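Local coordinates for putative lipoprotein (Bacteroides thetaiotaomicron, PDB 4Q1Z) that is of unknown function but, as a putative lipoprotein of the DUF4876 family, is probably tethered to the bacterial cell envelope by a lipid, at residues L108-E112 and G344-K348; F262-Y266 and E312-N316; Y126-F131 and Y210-I216. All blocks are in the same frame, centred on the assembly; numbering follows the deposited sequence.

Contact 1 of 3, residues L108-E112 and G344-K348; sequences LIFKE and GIARK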
loop_
_atom_site.group_PDB
_atom_site.type_symbol
_atom_site.label_atom_id
_atom_site.label_comp_id
_atom_site.label_asym_id
_atom_site.label_seq_id
_atom_site.Cartn_x
_atom_site.Cartn_y
_atom_site.Cartn_z
ATOM N N LEU A 108 -0.636 3.279 -3.517
ATOM C CA LEU A 108 0.236 3.111 -2.358
ATOM C C LEU A 108 -0.408 2.165 -1.391
ATOM O O LEU A 108 -1.398 2.509 -0.738
ATOM C CB LEU A 108 0.539 4.476 -1.732
ATOM C CG LEU A 108 1.531 4.486 -0.574
ATOM C CD1 LEU A 108 2.920 4.134 -1.038
ATOM C CD2 LEU A 108 1.430 5.789 0.197
ATOM N N ILE A 109 0.131 0.940 -1.323
ATOM C CA ILE A 109 -0.503 -0.127 -0.532
ATOM C C ILE A 109 0.413 -0.757 0.522
ATOM O O ILE A 109 1.640 -0.605 0.471
ATOM C CB ILE A 109 -1.107 -1.233 -1.479
ATOM C CG1 ILE A 109 -0.143 -1.735 -2.592
ATOM C CG2 ILE A 109 -2.412 -0.762 -2.100
ATOM C CD1 ILE A 109 0.882 -2.877 -2.230
ATOM N N PHE A 110 -0.221 -1.478 1.474
ATOM C CA PHE A 110 0.403 -2.306 2.519
ATOM C C PHE A 110 0.867 -3.577 1.835
ATOM O O PHE A 110 0.029 -4.365 1.388
ATOM C CB PHE A 110 -0.614 -2.624 3.642
ATOM C CG PHE A 110 -0.793 -1.554 4.701
ATOM C CD1 PHE A 110 0.202 -1.313 5.651
ATOM C CD2 PHE A 110 -1.985 -0.841 4.799
ATOM C CE1 PHE A 110 0.027 -0.334 6.639
ATOM C CE2 PHE A 110 -2.156 0.137 5.780
ATOM C CZ PHE A 110 -1.150 0.389 6.692
ATOM N N LYS A 111 2.172 -3.748 1.667
ATOM C CA LYS A 111 2.729 -4.914 0.955
ATOM C C LYS A 111 2.871 -6.170 1.881
ATOM O O LYS A 111 2.580 -7.303 1.478
ATOM C CB LYS A 111 4.094 -4.519 0.353
ATOM C CG LYS A 111 4.711 -5.544 -0.569
ATOM C CD LYS A 111 6.022 -5.020 -1.131
ATOM C CE LYS A 111 6.993 -6.118 -1.457
ATOM N NZ LYS A 111 7.373 -6.892 -0.256
ATOM N N GLU A 112 3.399 -5.951 3.088
ATOM C CA GLU A 112 3.669 -6.983 4.074
ATOM C C GLU A 112 3.474 -6.378 5.434
ATOM O O GLU A 112 3.888 -5.231 5.638
ATOM C CB GLU A 112 5.109 -7.523 3.897
ATOM C CG GLU A 112 5.502 -8.631 4.873
ATOM C CD GLU A 112 6.119 -9.877 4.260
ATOM O OE1 GLU A 112 6.426 -9.866 3.046
ATOM O OE2 GLU A 112 6.270 -10.878 4.996
ATOM N N GLY A 344 3.415 -13.737 9.617
ATOM C CA GLY A 344 2.738 -12.543 9.159
ATOM C C GLY A 344 1.827 -12.778 7.981
ATOM O O GLY A 344 1.395 -13.906 7.719
ATOM N N ILE A 345 1.530 -11.680 7.281
ATOM C CA ILE A 345 0.661 -11.618 6.112
ATOM C C ILE A 345 1.420 -10.865 4.994
ATOM O O ILE A 345 2.183 -9.932 5.254
ATOM C CB ILE A 345 -0.736 -10.982 6.456
ATOM C CG1 ILE A 345 -0.603 -9.554 7.048
ATOM C CG2 ILE A 345 -1.592 -11.918 7.373
ATOM C CD1 ILE A 345 -1.791 -8.687 6.966
ATOM N N ALA A 346 1.248 -11.312 3.763
ATOM C CA ALA A 346 1.924 -10.712 2.630
ATOM C C ALA A 346 0.934 -10.532 1.469
ATOM O O ALA A 346 0.198 -11.455 1.148
ATOM C CB ALA A 346 3.114 -11.586 2.218
ATOM N N ARG A 347 0.893 -9.342 0.864
ATOM C CA ARG A 347 -0.005 -9.056 -0.265
ATOM C C ARG A 347 0.407 -9.879 -1.482
ATOM O O ARG A 347 1.606 -10.026 -1.757
ATOM C CB ARG A 347 0.014 -7.563 -0.584
ATOM C CG ARG A 347 -1.125 -7.060 -1.425
ATOM C CD ARG A 347 -1.463 -5.612 -1.082
ATOM N NE ARG A 347 -2.909 -5.467 -1.165
ATOM C CZ ARG A 347 -3.668 -4.797 -0.321
ATOM N NH1 ARG A 347 -3.121 -4.089 0.650
ATOM N NH2 ARG A 347 -4.980 -4.813 -0.452
ATOM N N LYS A 348 -0.597 -10.457 -2.175
ATOM C CA LYS A 348 -0.426 -11.277 -3.375
ATOM C C LYS A 348 -0.083 -10.409 -4.548
ATOM O O LYS A 348 -0.556 -9.280 -4.635
ATOM C CB LYS A 348 -1.713 -12.071 -3.702
ATOM C CG LYS A 348 -2.032 -13.210 -2.747
ATOM C CD LYS A 348 -3.393 -13.805 -3.111
ATOM C CE LYS A 348 -3.937 -14.701 -2.027
ATOM N NZ LYS A 348 -5.348 -15.060 -2.301
#
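Arg347 reaches back across Lys111, Phe110 and Ile109, and it has the largest share of the surface buried here. Its backbone N gives a nearly straight hydrogen bond to Lys111 O (2.7 Å, 170° at the hydrogen). CB then lies 3.3 Å from that same Lys111 O. CG stands anti to the backbone N (chi1 -163°), which sends the chain along the strand opposite. The chain bends at chi2 and again at chi3. CD sits 3.1 Å from Phe110 O and also meets the tip of Ile109, with CD1 3.8 Å away. At the end, NH1 donates to Phe110 O over 3.2 Å, again nearly straight. This oxygen lies near the guanidinium plane, at its edge, and NH1 approaches on a lone pair in the carbonyl plane. Ile109 CG2 covers one face of the guanidinium. Salt bridges to Asp309, Asp370 and Asp377, with a bond from NE to Gln369 O, complete the grip on this buried charge and should fix its rotation.

One residue along, Glu112 and Ala346 form an antiparallel non-hydrogen-bonded pair. Glu112 OE1 comes within 3.8 Å of Ala346 CB, and Glu112 CA makes a CH···O contact with Ile345 O (3.5 Å). The carboxylate has its salt bridge elsewhere, with Arg388.

The strands pair in the antiparallel sense but are strongly splayed, their short axes 124° apart. A classic beta bulge sets Lys111 and Glu112 together opposite Glu133 of strand 131-136. Strand 108-114 lies between strands 131-136 and 344-347 in the larger mixed sheet. Strand 378-382 flanks 344-347 on its other side, and strand 307-312 packs against Ile109, Phe110 and Ile345.

Contact 2 of 3, residues F262-Y266 and E312-N316; sequences FGGAY and EAVNN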
loop_
_atom_site.group_PDB
_atom_site.type_symbol
_atom_site.label_atom_id
_atom_site.label_comp_id
_atom_site.label_asym_id
_atom_site.label_seq_id
_atom_site.Cartn_x
_atom_site.Cartn_y
_atom_site.Cartn_z
ATOM N N PHE A 262 -3.392 -10.022 18.174
ATOM C CA PHE A 262 -4.484 -10.801 17.587
ATOM C C PHE A 262 -4.885 -10.290 16.206
ATOM O O PHE A 262 -5.827 -10.800 15.643
ATOM C CB PHE A 262 -5.724 -10.725 18.469
ATOM C CG PHE A 262 -5.628 -11.418 19.794
ATOM C CD1 PHE A 262 -5.692 -12.804 19.879
ATOM C CD2 PHE A 262 -5.517 -10.685 20.970
ATOM C CE1 PHE A 262 -5.617 -13.453 21.120
ATOM C CE2 PHE A 262 -5.460 -11.328 22.214
ATOM C CZ PHE A 262 -5.513 -12.708 22.280
ATOM N N GLY A 263 -4.241 -9.252 15.704
ATOM C CA GLY A 263 -4.605 -8.617 14.451
ATOM C C GLY A 263 -5.253 -7.281 14.721
ATOM O O GLY A 263 -6.225 -7.176 15.488
ATOM N N GLY A 264 -4.674 -6.254 14.116
ATOM C CA GLY A 264 -5.175 -4.888 14.198
ATOM C C GLY A 264 -5.784 -4.476 12.878
ATOM O O GLY A 264 -5.654 -5.200 11.887
ATOM N N ALA A 265 -6.497 -3.331 12.879
ATOM C CA ALA A 265 -7.093 -2.723 11.689
ATOM C C ALA A 265 -6.207 -1.511 11.341
ATOM O O ALA A 265 -6.076 -0.590 12.151
ATOM C CB ALA A 265 -8.542 -2.333 11.951
ATOM N N TYR A 266 -5.497 -1.590 10.198
ATOM C CA TYR A 266 -4.486 -0.600 9.765
ATOM C C TYR A 266 -4.958 0.227 8.602
ATOM O O TYR A 266 -5.520 -0.316 7.661
ATOM C CB TYR A 266 -3.176 -1.341 9.353
ATOM C CG TYR A 266 -2.815 -2.483 10.288
ATOM C CD1 TYR A 266 -2.387 -2.234 11.596
ATOM C CD2 TYR A 266 -2.958 -3.811 9.889
ATOM C CE1 TYR A 266 -2.109 -3.277 12.480
ATOM C CE2 TYR A 266 -2.633 -4.867 10.757
ATOM C CZ TYR A 266 -2.239 -4.592 12.062
ATOM O OH TYR A 266 -1.953 -5.602 12.951
ATOM N N GLU A 312 -7.760 -5.234 7.341
ATOM C CA GLU A 312 -8.459 -5.746 8.527
ATOM C C GLU A 312 -7.860 -7.064 8.970
ATOM O O GLU A 312 -8.230 -8.105 8.432
ATOM C CB GLU A 312 -9.971 -5.920 8.249
ATOM C CG GLU A 312 -10.786 -6.416 9.432
ATOM C CD GLU A 312 -11.659 -5.364 10.080
ATOM O OE1 GLU A 312 -12.501 -4.784 9.357
ATOM O OE2 GLU A 312 -11.530 -5.139 11.308
ATOM N N ALA A 313 -6.977 -7.044 9.986
ATOM C CA ALA A 313 -6.488 -8.317 10.522
ATOM C C ALA A 313 -7.276 -8.624 11.784
ATOM O O ALA A 313 -7.752 -7.703 12.481
ATOM C CB ALA A 313 -4.988 -8.302 10.775
ATOM N N VAL A 314 -7.533 -9.934 11.995
ATOM C CA VAL A 314 -8.329 -10.479 13.100
ATOM C C VAL A 314 -7.658 -11.755 13.641
ATOM O O VAL A 314 -6.686 -12.242 13.052
ATOM C CB VAL A 314 -9.804 -10.755 12.688
ATOM C CG1 VAL A 314 -10.577 -9.468 12.370
ATOM C CG2 VAL A 314 -9.892 -11.773 11.555
ATOM N N ASN A 315 -8.180 -12.266 14.782
ATOM C CA ASN A 315 -7.723 -13.440 15.530
ATOM C C ASN A 315 -7.601 -14.681 14.664
ATOM O O ASN A 315 -6.574 -15.340 14.694
ATOM C CB ASN A 315 -8.687 -13.748 16.692
ATOM C CG ASN A 315 -8.944 -12.653 17.694
ATOM O OD1 ASN A 315 -9.233 -11.502 17.364
ATOM N ND2 ASN A 315 -8.941 -13.023 18.950
ATOM N N ASN A 316 -8.675 -15.016 13.931
ATOM C CA ASN A 316 -8.788 -16.197 13.072
ATOM C C ASN A 316 -9.957 -16.031 12.118
ATOM O O ASN A 316 -10.544 -14.954 12.074
ATOM C CB ASN A 316 -8.950 -17.475 13.904
ATOM C CG ASN A 316 -9.869 -17.332 15.070
ATOM O OD1 ASN A 316 -11.038 -16.996 14.928
ATOM N ND2 ASN A 316 -9.329 -17.512 16.261
HETATM O O HOH W 1 -8.268 -8.912 16.643
#
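The end of an antiparallel strand pair in the larger mixed sheet is where Ala265 meets Glu312. They form a non-hydrogen-bonded pair of strands 265-269 and 307-312. Next to them, Ala313 N donates to Gly264 O (3.0 Å), tilted 31° from the carbonyl plane. The same Gly264 O lies over one face of the Tyr266 ring, offset toward its rim. Tyr266 OH in turn accepts a bond from Gly264 N. The ring also comes obliquely to Ala313 CB, with CE2 4.2 Å away.

Ala313 CB points at the glycine pair and lies 3.7 Å from Gly263 CA. Gly263 has no side chain, and the Ala313-Val314 peptide passes close on the side where one would point. Farther out, the Asn315 amide and the Phe262 ring cross obliquely, their planes 17° apart. ND2 is 3.4 Å from Phe262 CD1, reached with CG beside the backbone N (chi1 -57°). Asn315 OD1 lies 2.9 Å from a water that is also within hydrogen-bonding geometry of Gly263 O. This water has more acceptors around it than protons to give. With an alanine here in place of Asn315 the amide would be gone, and the water is likely to lose one of its acceptors and the Phe262 ring the ND2 contact.

The Glu312 carboxylate forms salt bridges with Arg324 and Lys323. Strand 307-312 is an outermost strand of the sheet within this chain, and strand 265-269 separates it from strand 148-152. Tyr266 also packs on Phe110 and Ile113 of strand 108-114.

Contact 3 of 3, residues Y126-F131 and Y210-I216; sequences YFRDQF and YNPQSPI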
loop_
_atom_site.group_PDB
_atom_site.type_symbol
_atom_site.label_atom_id
_atom_site.label_comp_id
_atom_site.label_asym_id
_atom_site.label_seq_id
_atom_site.Cartn_x
_atom_site.Cartn_y
_atom_site.Cartn_z
ATOM N N TYR A 126 7.937 -11.958 22.783
ATOM C CA TYR A 126 8.571 -10.806 22.147
ATOM C C TYR A 126 7.533 -10.160 21.228
ATOM O O TYR A 126 7.159 -10.773 20.232
ATOM C CB TYR A 126 9.853 -11.199 21.372
ATOM C CG TYR A 126 10.698 -10.008 20.951
ATOM C CD1 TYR A 126 11.472 -9.314 21.878
ATOM C CD2 TYR A 126 10.746 -9.592 19.621
ATOM C CE1 TYR A 126 12.251 -8.219 21.500
ATOM C CE2 TYR A 126 11.509 -8.486 19.234
ATOM C CZ TYR A 126 12.280 -7.815 20.177
ATOM O OH TYR A 126 13.081 -6.748 19.827
ATOM N N PHE A 127 7.015 -8.972 21.591
ATOM C CA PHE A 127 6.013 -8.297 20.770
ATOM C C PHE A 127 6.612 -7.046 20.078
ATOM O O PHE A 127 5.851 -6.235 19.529
ATOM C CB PHE A 127 4.768 -7.909 21.633
ATOM C CG PHE A 127 5.070 -7.077 22.860
ATOM C CD1 PHE A 127 5.571 -5.780 22.740
ATOM C CD2 PHE A 127 4.929 -7.613 24.133
ATOM C CE1 PHE A 127 5.920 -5.042 23.868
ATOM C CE2 PHE A 127 5.296 -6.877 25.261
ATOM C CZ PHE A 127 5.778 -5.599 25.121
ATOM N N ARG A 128 7.959 -6.857 20.137
ATOM C CA ARG A 128 8.566 -5.618 19.590
ATOM C C ARG A 128 9.098 -5.754 18.155
ATOM O O ARG A 128 9.628 -4.779 17.618
ATOM C CB ARG A 128 9.669 -5.083 20.495
ATOM C CG ARG A 128 9.376 -5.249 21.963
ATOM C CD ARG A 128 10.467 -4.718 22.852
ATOM N NE ARG A 128 10.004 -4.702 24.241
ATOM C CZ ARG A 128 9.302 -3.708 24.768
ATOM N NH1 ARG A 128 9.061 -2.614 24.059
ATOM N NH2 ARG A 128 8.867 -3.784 26.018
ATOM N N ASP A 129 8.903 -6.922 17.515
ATOM C CA ASP A 129 9.364 -7.146 16.140
ATOM C C ASP A 129 8.324 -6.667 15.061
ATOM O O ASP A 129 8.601 -6.783 13.868
ATOM C CB ASP A 129 9.775 -8.623 15.923
ATOM C CG ASP A 129 8.802 -9.680 16.417
ATOM O OD1 ASP A 129 7.662 -9.313 16.817
ATOM O OD2 ASP A 129 9.135 -10.882 16.320
ATOM N N GLN A 130 7.180 -6.085 15.489
ATOM C CA GLN A 130 6.111 -5.576 14.613
ATOM C C GLN A 130 6.635 -4.618 13.519
ATOM O O GLN A 130 7.441 -3.736 13.814
ATOM C CB GLN A 130 5.026 -4.833 15.428
ATOM C CG GLN A 130 4.233 -5.711 16.383
ATOM C CD GLN A 130 3.016 -5.005 16.968
ATOM O OE1 GLN A 130 3.045 -3.822 17.343
ATOM N NE2 GLN A 130 1.926 -5.747 17.110
ATOM N N PHE A 131 6.172 -4.785 12.275
ATOM C CA PHE A 131 6.537 -3.919 11.157
ATOM C C PHE A 131 5.422 -3.919 10.090
ATOM O O PHE A 131 4.604 -4.843 10.017
ATOM C CB PHE A 131 7.922 -4.267 10.548
ATOM C CG PHE A 131 7.961 -5.429 9.580
ATOM C CD1 PHE A 131 7.758 -5.228 8.215
ATOM C CD2 PHE A 131 8.182 -6.729 10.034
ATOM C CE1 PHE A 131 7.794 -6.304 7.316
ATOM C CE2 PHE A 131 8.232 -7.801 9.134
ATOM C CZ PHE A 131 8.054 -7.576 7.779
ATOM N N TYR A 210 17.312 -9.552 22.718
ATOM C CA TYR A 210 15.938 -9.380 22.265
ATOM C C TYR A 210 15.236 -10.736 22.043
ATOM O O TYR A 210 14.623 -11.250 22.980
ATOM C CB TYR A 210 15.902 -8.473 21.013
ATOM C CG TYR A 210 16.434 -7.079 21.282
ATOM C CD1 TYR A 210 16.134 -6.413 22.470
ATOM C CD2 TYR A 210 17.261 -6.436 20.367
ATOM C CE1 TYR A 210 16.646 -5.146 22.740
ATOM C CE2 TYR A 210 17.758 -5.153 20.617
ATOM C CZ TYR A 210 17.432 -4.507 21.801
ATOM O OH TYR A 210 17.888 -3.244 22.076
ATOM N N ASN A 211 15.303 -11.300 20.825
ATOM C CA ASN A 211 14.714 -12.598 20.505
ATOM C C ASN A 211 15.467 -13.243 19.349
ATOM O O ASN A 211 15.063 -13.053 18.210
ATOM C CB ASN A 211 13.208 -12.488 20.172
ATOM C CG ASN A 211 12.565 -13.824 19.878
ATOM O OD1 ASN A 211 13.191 -14.887 19.937
ATOM N ND2 ASN A 211 11.312 -13.805 19.515
ATOM N N PRO A 212 16.497 -14.081 19.586
ATOM C CA PRO A 212 17.197 -14.727 18.447
ATOM C C PRO A 212 16.282 -15.513 17.471
ATOM O O PRO A 212 16.684 -15.744 16.329
ATOM C CB PRO A 212 18.192 -15.651 19.140
ATOM C CG PRO A 212 18.444 -15.010 20.443
ATOM C CD PRO A 212 17.132 -14.444 20.871
ATOM N N GLN A 213 15.041 -15.865 17.895
ATOM C CA GLN A 213 14.049 -16.602 17.091
ATOM C C GLN A 213 13.067 -15.657 16.385
ATOM O O GLN A 213 12.088 -16.119 15.780
ATOM C CB GLN A 213 13.277 -17.616 17.962
ATOM C CG GLN A 213 14.099 -18.834 18.432
ATOM C CD GLN A 213 15.072 -18.527 19.540
ATOM O OE1 GLN A 213 14.750 -17.874 20.536
ATOM N NE2 GLN A 213 16.292 -18.987 19.384
ATOM N N SER A 214 13.322 -14.335 16.430
ATOM C CA SER A 214 12.477 -13.373 15.710
ATOM C C SER A 214 12.742 -13.560 14.215
ATOM O O SER A 214 13.884 -13.852 13.855
ATOM C CB SER A 214 12.768 -11.947 16.155
ATOM O OG SER A 214 11.931 -11.040 15.463
ATOM N N PRO A 215 11.727 -13.477 13.331
ATOM C CA PRO A 215 11.984 -13.739 11.904
ATOM C C PRO A 215 12.796 -12.667 11.168
ATOM O O PRO A 215 13.302 -12.946 10.077
ATOM C CB PRO A 215 10.577 -13.815 11.313
ATOM C CG PRO A 215 9.748 -12.979 12.207
ATOM C CD PRO A 215 10.294 -13.193 13.575
ATOM N N ILE A 216 12.902 -11.448 11.729
ATOM C CA ILE A 216 13.572 -10.328 11.054
ATOM C C ILE A 216 14.563 -9.558 11.951
ATOM O O ILE A 216 14.531 -9.649 13.185
ATOM C CB ILE A 216 12.496 -9.318 10.503
ATOM C CG1 ILE A 216 11.412 -9.002 11.574
ATOM C CG2 ILE A 216 11.854 -9.818 9.209
ATOM C CD1 ILE A 216 11.225 -7.650 11.865
#
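Tyr126, Ile216 and Asp129 have the most surface buried where these two loops meet. The Tyr126 ring takes Asn211 CB over one face in a CH-pi contact, 4.0 Å from the ring centroid and 26° off its normal. The backbone of Arg128 lies over the opposite face. At the far end of the ring, Tyr126 OH comes 3.5 Å from Tyr210 CB, while its hydrogen-bond partner is His205.

Asp129 receives a hydrogen bond on OD2 from Ser214 OG (2.9 Å). It arrives on the anti lone pair, away from the other carboxylate oxygen. Tyr114 and Ser118 also bond to OD2, and three hydroxyls are likely to stabilise its negative charge.

Ile216 CD1 touches two neighbours, 3.4 Å from Asp129 O and 3.7 Å from Phe131 CD2. CG1 lies between the backbone N and the carbonyl carbon (chi1 47°), which turns this branch toward the other loop.

Asn211 to Ser214 form a type I beta turn, closed by Ser214 N to Asn211 O. Within it Asn211 OD1 accepts from Gln213 N (2.9 Å): an Asx turn.

In the fold
All three contacts belong to the part of the protein built on the larger mixed sheet, and no active site is known. Contact 1 is the most central. It touches contact 2 through Phe110 CZ and Tyr266 CB (3.8 Å), with centres 13 Å apart. It touches contact 3 through Glu112 CG and Phe131 CZ (4.0 Å), with centres 18 Å apart. Contacts 2 and 3 do not touch: their nearest atoms are about 6 Å apart. Along the chain, contact 3 closes before contact 2 opens, and both fall between the segments of contact 1. A PEG molecule, probably from crystallisation, lies about 4 Å from the Ala346 side chain.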